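Local coordinates for extracellular solute-binding protein, family 1 (Bifidobacterium longum subsp. infantis, PDB 6FTH) that probably binds human milk oligosaccharides outside the cell, as the solute-binding component of an ABC transporter that takes up these sugars, at residues Asp109-Lys112 with Val116-Phe119; Ala338-Leu343 with Ala406-Gly411; Tyr361-Ser366 with Gly382-Thr387; Gln369-Gly372 with Leu377-Asp380. All blocks are in the same frame, centred on the assembly; numbering follows the deposited sequence.

All four contacts lie in one lobe of a chain consistent with the type II periplasmic-binding-protein fold. The two buried contacts differ: contact 2 is held by an arginine of strand 339-343 on backbone carbonyls of the loop 406-411, contact 4 by aliphatic side chains. The partly buried contacts 1 and 3 each carry a salt bridge, the charged ends lying where water can reach K117 and D111 and, in part, R384. Contacts 3 and 4 hold the two ends of helix 363-371 to neighbouring strands of one hairpin, their centres 9 Å apart. Contact 2 touches both, through S410 with Y361 and through the loop's backbone with Q369, whereas contact 1 meets contact 3 where V116 and F119 pack on Y361.

Contact 1: residues Asp109-Lys112 with Val116-Phe119; sequences DLDK and VKQF
The backbone of 109-112 comes closest to that of 116-119 at L110 and K117, whose CA atoms are 6.3 Å apart. The motif is a 3-10 turn leading, after one residue, into helix 114-122; within the turn K112 N bonds to D109 O at 3.0 Å. L110 points into the angle between the two. Its CD2 meets V116 CG1 at 3.8 Å, the two side chains crossing at about a right angle. A branched aliphatic pair suits this spot, because V116 is buried and also rests on L140 of strand 140-143 and on Y361. K117 serves both environments. Its methylenes lie along L110, with CG 3.8 Å from L110 CB and 3.5 Å from L110 O, while the charged end reaches on to D111. A bend at chi3 (-66°) carries the ammonium group there. D111 starts out directed away from the helix, yet its carboxylate swings back, and being exposed it can afford a charge. K117 NZ donates to D111 OD1 at 2.9 Å, meeting the oxygen on its anti side, 24° out of the carboxylate plane.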
# COMPACT_ATOMS: atom_id res chain seq x y z
N ASP A 109 -4.33 28.07 3.98
CA ASP A 109 -4.14 28.56 2.62
C ASP A 109 -5.16 27.98 1.64
O ASP A 109 -4.99 28.14 0.42
CB ASP A 109 -2.73 28.23 2.13
CG ASP A 109 -1.65 28.94 2.90
OD1 ASP A 109 -1.92 30.06 3.40
OD2 ASP A 109 -0.52 28.41 3.01
N LEU A 110 -6.20 27.31 2.12
CA LEU A 110 -7.06 26.58 1.21
C LEU A 110 -7.84 27.48 0.26
O LEU A 110 -8.22 27.03 -0.82
CB LEU A 110 -7.99 25.64 1.99
CG LEU A 110 -7.32 24.34 2.44
CD1 LEU A 110 -8.19 23.64 3.48
CD2 LEU A 110 -7.08 23.42 1.26
N ASP A 111 -8.06 28.75 0.60
CA ASP A 111 -8.80 29.59 -0.32
C ASP A 111 -7.99 29.92 -1.56
O ASP A 111 -8.57 30.27 -2.60
CB ASP A 111 -9.28 30.87 0.38
CG ASP A 111 -10.41 30.60 1.36
OD1 ASP A 111 -11.13 29.58 1.22
OD2 ASP A 111 -10.57 31.43 2.28
N LYS A 112 -6.67 29.81 -1.49
CA LYS A 112 -5.83 29.94 -2.68
C LYS A 112 -5.69 28.63 -3.44
O LYS A 112 -5.00 28.60 -4.47
CB LYS A 112 -4.44 30.49 -2.31
CG LYS A 112 -4.50 31.86 -1.64
CD LYS A 112 -3.13 32.48 -1.48
CE LYS A 112 -3.17 33.61 -0.46
NZ LYS A 112 -4.43 34.39 -0.57
N VAL A 116 -7.97 22.00 -4.56
CA VAL A 116 -7.70 21.17 -3.40
C VAL A 116 -8.90 21.16 -2.47
O VAL A 116 -9.25 20.13 -1.90
CB VAL A 116 -6.45 21.68 -2.66
CG1 VAL A 116 -6.20 20.87 -1.37
CG2 VAL A 116 -5.20 21.65 -3.55
N LYS A 117 -9.55 22.31 -2.30
CA LYS A 117 -10.79 22.32 -1.53
C LYS A 117 -11.82 21.37 -2.14
O LYS A 117 -12.56 20.68 -1.42
CB LYS A 117 -11.38 23.73 -1.46
CG LYS A 117 -10.70 24.63 -0.47
CD LYS A 117 -11.59 25.81 -0.09
CE LYS A 117 -11.83 26.74 -1.25
NZ LYS A 117 -12.56 27.96 -0.74
N GLN A 118 -11.91 21.34 -3.46
CA GLN A 118 -12.87 20.46 -4.12
C GLN A 118 -12.49 19.00 -3.90
O GLN A 118 -13.35 18.15 -3.63
CB GLN A 118 -12.93 20.79 -5.61
CG GLN A 118 -14.00 20.05 -6.34
CD GLN A 118 -15.37 20.54 -5.97
OE1 GLN A 118 -15.54 21.69 -5.56
NE2 GLN A 118 -16.36 19.68 -6.09
N PHE A 119 -11.19 18.69 -3.99
CA PHE A 119 -10.70 17.36 -3.64
C PHE A 119 -11.21 16.96 -2.26
O PHE A 119 -11.81 15.89 -2.09
CB PHE A 119 -9.16 17.41 -3.72
CG PHE A 119 -8.43 16.12 -3.33
CD1 PHE A 119 -9.02 14.88 -3.28
CD2 PHE A 119 -7.08 16.22 -3.00
CE1 PHE A 119 -8.30 13.75 -2.92
CE2 PHE A 119 -6.34 15.09 -2.66
CZ PHE A 119 -6.96 13.87 -2.62

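Contact 2: residues Ala338-Leu343 with Ala406-Gly411; sequences ADRFSL and ADRFSG
Segments 338-343 and 406-411 come closest at R340 and S410, whose CA atoms are 5.0 Å apart, where strand 339-343 passes a loop leaving a short 3-10 turn. Both ends of R340 are used. Its carbonyl O accepts from S410 OG at 2.7 Å, in the carbonyl plane and on a lone pair, while its side chain, bent at chi2 (-68°), runs along the loop backbone. There NH1 donates twice, to F409 O at 2.9 Å, close to the guanidinium plane, and to D407 O at 2.8 Å, slightly tilted. The peptide carbonyl of R408 lies over one face of the group. NH2 adds a water, which donates to D407 O and D407 OD2, and NE pairs with D339 OD1 at 2.9 Å, met from above the carboxylate plane. Arginine suits a buried site with several carbonyl oxygens because its donors fan out in one plane, and D339 is likely to balance the charge. A methionine in its place would probably cost F409 O and D407 O their arginine donor and leave D339 OD1 without its salt bridge. R408 itself turns away, to E67. The strand has a classic beta bulge, R340 and F341 both facing L140, and, antiparallel to 86-88, it is consistent with the returning strand n of the 2-1-3-n-4 sheet of type II binding proteins.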
# COMPACT_ATOMS: atom_id res chain seq x y z
N ALA A 338 0.01 10.18 1.30
CA ALA A 338 -0.02 11.29 2.24
C ALA A 338 1.14 12.27 2.13
O ALA A 338 1.22 13.20 2.95
CB ALA A 338 -0.04 10.74 3.66
N ASP A 339 2.03 12.12 1.15
CA ASP A 339 3.29 12.84 1.11
C ASP A 339 3.47 13.66 -0.17
O ASP A 339 4.57 13.75 -0.70
CB ASP A 339 4.46 11.87 1.24
CG ASP A 339 4.60 10.95 0.04
OD1 ASP A 339 3.59 10.56 -0.57
OD2 ASP A 339 5.74 10.60 -0.30
N ARG A 340 2.42 14.29 -0.67
CA ARG A 340 2.44 14.70 -2.07
C ARG A 340 2.60 16.20 -2.34
O ARG A 340 2.74 16.59 -3.50
CB ARG A 340 1.26 14.07 -2.80
CG ARG A 340 1.32 12.54 -2.74
CD ARG A 340 2.50 12.02 -3.56
NE ARG A 340 2.84 10.62 -3.34
CZ ARG A 340 2.39 9.62 -4.09
NH1 ARG A 340 1.50 9.81 -5.07
NH2 ARG A 340 2.81 8.38 -3.82
N PHE A 341 2.61 17.05 -1.32
CA PHE A 341 2.94 18.45 -1.53
C PHE A 341 3.22 19.12 -0.20
O PHE A 341 2.35 19.14 0.68
CB PHE A 341 1.78 19.19 -2.21
CG PHE A 341 2.09 20.62 -2.59
CD1 PHE A 341 2.06 21.64 -1.64
CD2 PHE A 341 2.39 20.96 -3.90
CE1 PHE A 341 2.34 22.96 -1.99
CE2 PHE A 341 2.68 22.28 -4.26
CZ PHE A 341 2.67 23.27 -3.29
N SER A 342 4.41 19.71 -0.04
CA SER A 342 4.69 20.51 1.14
C SER A 342 5.41 21.78 0.71
O SER A 342 6.21 21.75 -0.24
CB SER A 342 5.55 19.76 2.17
OG SER A 342 4.85 18.67 2.77
N LEU A 343 5.09 22.88 1.37
CA LEU A 343 5.60 24.22 1.06
C LEU A 343 6.50 24.67 2.19
O LEU A 343 6.11 24.62 3.35
CB LEU A 343 4.43 25.20 0.94
CG LEU A 343 4.70 26.69 0.68
CD1 LEU A 343 5.51 26.90 -0.59
CD2 LEU A 343 3.38 27.45 0.60
N ALA A 406 2.95 9.22 -12.79
CA ALA A 406 2.19 7.97 -12.55
C ALA A 406 1.64 7.97 -11.12
O ALA A 406 1.19 9.02 -10.64
CB ALA A 406 3.01 6.77 -12.95
N ASP A 407 1.68 6.82 -10.44
CA ASP A 407 1.07 6.70 -9.13
C ASP A 407 1.78 7.54 -8.07
O ASP A 407 1.22 7.74 -7.00
CB ASP A 407 1.02 5.23 -8.71
CG ASP A 407 2.38 4.62 -8.61
OD1 ASP A 407 3.07 4.54 -9.65
OD2 ASP A 407 2.79 4.29 -7.49
N ARG A 408 2.97 8.05 -8.35
CA ARG A 408 3.67 8.93 -7.43
C ARG A 408 3.22 10.40 -7.53
O ARG A 408 3.79 11.26 -6.86
CB ARG A 408 5.18 8.84 -7.67
CG ARG A 408 5.91 7.80 -6.84
CD ARG A 408 5.44 6.37 -7.09
NE ARG A 408 6.51 5.43 -6.68
CZ ARG A 408 6.50 4.12 -6.88
NH1 ARG A 408 5.46 3.52 -7.46
NH2 ARG A 408 7.55 3.39 -6.51
N PHE A 409 2.21 10.71 -8.34
CA PHE A 409 1.83 12.07 -8.66
C PHE A 409 1.24 12.84 -7.48
O PHE A 409 0.89 12.30 -6.41
CB PHE A 409 0.85 12.12 -9.84
CG PHE A 409 -0.62 11.82 -9.50
CD1 PHE A 409 -0.98 10.81 -8.62
CD2 PHE A 409 -1.62 12.54 -10.12
CE1 PHE A 409 -2.34 10.55 -8.36
CE2 PHE A 409 -2.96 12.28 -9.86
CZ PHE A 409 -3.31 11.29 -9.00
N SER A 410 1.12 14.15 -7.70
CA SER A 410 0.64 15.13 -6.73
C SER A 410 -0.64 15.72 -7.32
O SER A 410 -0.62 16.78 -7.96
CB SER A 410 1.66 16.21 -6.49
OG SER A 410 2.86 15.62 -6.05
N GLY A 411 -1.77 15.07 -7.07
CA GLY A 411 -3.02 15.48 -7.66
C GLY A 411 -4.12 14.54 -7.24
O GLY A 411 -3.95 13.73 -6.33
O HOH W 1 2.54 5.76 -4.98

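Contact 3: residues Tyr361-Ser366 with Gly382-Thr387; sequences YSEKYS and GNRHYT
E363 is the whole of one side of this contact, its carboxylate shared between Y386 and R384. The tight part lies inward. Y386 is buried, and its OH donates to E363 OE2 at 2.6 Å on the anti lone pair; OE2 sits at the ring's edge, the carboxylate and ring planes 78° apart. With CG opposite the backbone N (chi1 -177°) and an extended chain beyond, E363 reaches straight across to the strand. The more open part is R384, partly exposed and next to exposed N383, but still held by two bonds. It grips E363 side-on, NE and NH2 both donating to OE1 at 2.9 Å from the same face of the carboxylate. V417 touches all three residues. Glutamate is long enough for the gap and can serve both donors at once. A glutamine here would probably leave R384 without its charge partner, and an amide NH2 placed at OE2 could not accept from Y386 OH. E363 is also the first residue of helix 363-371, right after the N-cap S362, where a negative side chain is likely to be favoured by the helix dipole. The arrangement is a helix N-terminus fastened to a beta hairpin with a type I' turn, G382 to H385.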
# COMPACT_ATOMS: atom_id res chain seq x y z
N TYR A 361 -3.57 20.12 -8.85
CA TYR A 361 -4.79 19.45 -8.42
C TYR A 361 -5.99 19.75 -9.32
O TYR A 361 -7.10 19.27 -9.05
CB TYR A 361 -5.06 19.77 -6.93
CG TYR A 361 -4.13 18.95 -6.04
CD1 TYR A 361 -2.78 19.28 -5.91
CD2 TYR A 361 -4.57 17.80 -5.41
CE1 TYR A 361 -1.91 18.51 -5.15
CE2 TYR A 361 -3.70 17.02 -4.64
CZ TYR A 361 -2.39 17.38 -4.52
OH TYR A 361 -1.51 16.61 -3.78
N SER A 362 -5.78 20.49 -10.40
CA SER A 362 -6.83 20.61 -11.39
C SER A 362 -6.90 19.32 -12.20
O SER A 362 -5.93 18.57 -12.30
CB SER A 362 -6.54 21.78 -12.35
OG SER A 362 -5.49 21.48 -13.24
N GLU A 363 -8.05 19.10 -12.84
CA GLU A 363 -8.21 17.90 -13.65
C GLU A 363 -7.18 17.86 -14.78
O GLU A 363 -6.56 16.81 -15.03
CB GLU A 363 -9.64 17.82 -14.18
CG GLU A 363 -9.96 16.58 -15.00
CD GLU A 363 -11.41 16.52 -15.43
OE1 GLU A 363 -12.25 16.97 -14.61
OE2 GLU A 363 -11.70 16.04 -16.56
N LYS A 364 -6.96 19.01 -15.43
CA LYS A 364 -5.97 19.14 -16.50
C LYS A 364 -4.61 18.56 -16.12
O LYS A 364 -4.04 17.75 -16.87
CB LYS A 364 -5.83 20.63 -16.84
CG LYS A 364 -4.83 20.98 -17.93
CD LYS A 364 -4.72 22.50 -18.17
CE LYS A 364 -5.98 23.13 -18.73
NZ LYS A 364 -5.78 24.58 -19.06
N TYR A 365 -4.09 18.93 -14.95
CA TYR A 365 -2.74 18.49 -14.59
C TYR A 365 -2.72 17.21 -13.77
O TYR A 365 -1.74 16.46 -13.82
CB TYR A 365 -1.93 19.62 -13.95
CG TYR A 365 -1.64 20.68 -14.99
CD1 TYR A 365 -0.77 20.41 -16.01
CD2 TYR A 365 -2.29 21.89 -14.98
CE1 TYR A 365 -0.53 21.33 -17.03
CE2 TYR A 365 -2.06 22.84 -15.98
CZ TYR A 365 -1.18 22.54 -17.00
OH TYR A 365 -0.95 23.46 -18.01
N SER A 366 -3.78 16.90 -13.04
CA SER A 366 -3.82 15.62 -12.33
C SER A 366 -3.86 14.47 -13.32
O SER A 366 -3.11 13.49 -13.17
CB SER A 366 -5.02 15.58 -11.38
OG SER A 366 -4.86 16.42 -10.26
N GLY A 382 -13.17 14.71 -24.10
CA GLY A 382 -14.27 15.53 -23.64
C GLY A 382 -15.14 14.79 -22.64
O GLY A 382 -15.05 13.57 -22.45
N ASN A 383 -15.99 15.56 -21.97
CA ASN A 383 -16.95 15.04 -21.00
C ASN A 383 -16.28 14.23 -19.88
O ASN A 383 -16.85 13.28 -19.33
CB ASN A 383 -18.09 14.29 -21.68
CG ASN A 383 -19.10 15.26 -22.32
OD1 ASN A 383 -18.81 16.45 -22.48
ND2 ASN A 383 -20.25 14.76 -22.67
N ARG A 384 -15.09 14.69 -19.49
CA ARG A 384 -14.32 14.10 -18.39
C ARG A 384 -13.93 12.65 -18.66
O ARG A 384 -13.68 11.88 -17.73
CB ARG A 384 -15.05 14.22 -17.04
CG ARG A 384 -15.60 15.61 -16.79
CD ARG A 384 -16.10 15.80 -15.37
NE ARG A 384 -14.99 16.04 -14.46
CZ ARG A 384 -15.09 16.04 -13.14
NH1 ARG A 384 -16.27 15.80 -12.57
NH2 ARG A 384 -14.03 16.28 -12.39
N HIS A 385 -13.85 12.27 -19.93
CA HIS A 385 -13.44 10.94 -20.35
C HIS A 385 -12.07 11.02 -21.03
O HIS A 385 -11.79 11.95 -21.81
CB HIS A 385 -14.45 10.32 -21.33
CG HIS A 385 -14.19 8.88 -21.63
ND1 HIS A 385 -13.20 8.48 -22.50
CD2 HIS A 385 -14.74 7.75 -21.14
CE1 HIS A 385 -13.17 7.15 -22.55
NE2 HIS A 385 -14.10 6.69 -21.73
N TYR A 386 -11.21 10.06 -20.70
CA TYR A 386 -9.84 10.01 -21.20
C TYR A 386 -9.56 8.60 -21.66
O TYR A 386 -10.01 7.64 -21.03
CB TYR A 386 -8.84 10.43 -20.12
CG TYR A 386 -9.11 11.83 -19.64
CD1 TYR A 386 -8.57 12.93 -20.30
CD2 TYR A 386 -9.99 12.05 -18.59
CE1 TYR A 386 -8.85 14.20 -19.89
CE2 TYR A 386 -10.27 13.33 -18.15
CZ TYR A 386 -9.70 14.42 -18.82
OH TYR A 386 -9.96 15.71 -18.43
N THR A 387 -8.79 8.46 -22.74
CA THR A 387 -8.41 7.16 -23.28
C THR A 387 -6.89 7.04 -23.36
O THR A 387 -6.22 7.89 -23.95
CB THR A 387 -9.02 6.93 -24.66
OG1 THR A 387 -10.45 7.01 -24.56
CG2 THR A 387 -8.61 5.56 -25.20

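Contact 4: residues Gln369-Gly372 with Leu377-Asp380; sequences QFLG and LVTD
The carbonyl oxygen of L371 is flanked by the side chain of L377, whose CB stands 3.6 Å and CD1 3.7 Å from L371 O. This is contact by methylene and methyl groups, and the two segments share no hydrogen bond. The backbones lie near one another at two points, with L371 CA 6.4 Å from V378 CA and G372 CA 6.1 Å from L377 CA, where helix 363-371 ends and the chain soon returns as strand 378-382. The apolar core is L371 against V378: CD1 of the leucine meets CG2 of the valine at 4.0 Å, the side chains crossing at about a right angle. V378 places CG1 between its backbone N and carbonyl carbon (chi1 59°), which turns that methyl toward the helix end, where it lies 3.2 Å from G372 O, a snug approach. Glycine suits position 372 because, at its positive phi of 91°, a CB would be jammed against the carbonyl O of L371. Around the pair, V388 touches L371 and Y386 touches V378, while F402 and Y393 pack on L377. The backbone bonds of segment 377-380 go to its hairpin partner and beyond, T379 with T387 and L377 with D389. The chemistry therefore implies a helix end packed on the hairpin by aliphatic contact, while the strand's own peptide groups pair with 385-388.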
# COMPACT_ATOMS: atom_id res chain seq x y z
N GLN A 369 -0.35 14.32 -15.09
CA GLN A 369 0.69 13.72 -14.25
C GLN A 369 0.53 12.21 -14.19
O GLN A 369 1.50 11.46 -14.21
CB GLN A 369 0.64 14.25 -12.83
CG GLN A 369 1.01 15.66 -12.60
CD GLN A 369 0.77 16.00 -11.16
OE1 GLN A 369 1.52 15.57 -10.28
NE2 GLN A 369 -0.34 16.68 -10.88
N PHE A 370 -0.71 11.76 -14.02
CA PHE A 370 -0.95 10.35 -13.74
C PHE A 370 -0.74 9.50 -15.00
O PHE A 370 -0.18 8.41 -14.92
CB PHE A 370 -2.37 10.21 -13.17
CG PHE A 370 -2.75 8.81 -12.74
CD1 PHE A 370 -2.02 8.13 -11.77
CD2 PHE A 370 -3.87 8.20 -13.27
CE1 PHE A 370 -2.37 6.84 -11.40
CE2 PHE A 370 -4.23 6.91 -12.89
CZ PHE A 370 -3.48 6.24 -11.96
N LEU A 371 -1.18 10.01 -16.16
CA LEU A 371 -1.19 9.26 -17.42
C LEU A 371 -0.26 9.84 -18.48
O LEU A 371 -0.20 9.27 -19.58
CB LEU A 371 -2.62 9.23 -17.98
CG LEU A 371 -3.67 8.62 -17.04
CD1 LEU A 371 -5.08 8.74 -17.62
CD2 LEU A 371 -3.34 7.18 -16.73
N GLY A 372 0.42 10.93 -18.21
CA GLY A 372 1.27 11.60 -19.18
C GLY A 372 0.53 12.67 -19.96
O GLY A 372 -0.68 12.83 -19.88
N LEU A 377 0.35 9.72 -24.50
CA LEU A 377 -0.27 8.44 -24.17
C LEU A 377 -1.77 8.54 -23.96
O LEU A 377 -2.43 7.50 -23.92
CB LEU A 377 0.30 7.87 -22.87
CG LEU A 377 1.81 7.72 -22.77
CD1 LEU A 377 2.15 7.07 -21.43
CD2 LEU A 377 2.30 6.87 -23.93
N VAL A 378 -2.32 9.73 -23.76
CA VAL A 378 -3.70 9.86 -23.33
C VAL A 378 -4.40 10.89 -24.19
O VAL A 378 -3.83 11.94 -24.51
CB VAL A 378 -3.79 10.20 -21.82
CG1 VAL A 378 -3.08 11.48 -21.52
CG2 VAL A 378 -5.26 10.27 -21.35
N THR A 379 -5.63 10.59 -24.57
CA THR A 379 -6.48 11.48 -25.35
C THR A 379 -7.57 12.05 -24.45
O THR A 379 -8.22 11.31 -23.71
CB THR A 379 -7.11 10.70 -26.51
OG1 THR A 379 -6.07 10.28 -27.41
CG2 THR A 379 -8.09 11.56 -27.28
N ASP A 380 -7.74 13.37 -24.51
CA ASP A 380 -8.86 14.04 -23.85
C ASP A 380 -10.06 13.95 -24.78
O ASP A 380 -10.10 14.61 -25.82
CB ASP A 380 -8.48 15.49 -23.57
CG ASP A 380 -9.60 16.27 -22.88
OD1 ASP A 380 -10.70 15.72 -22.68
OD2 ASP A 380 -9.36 17.43 -22.51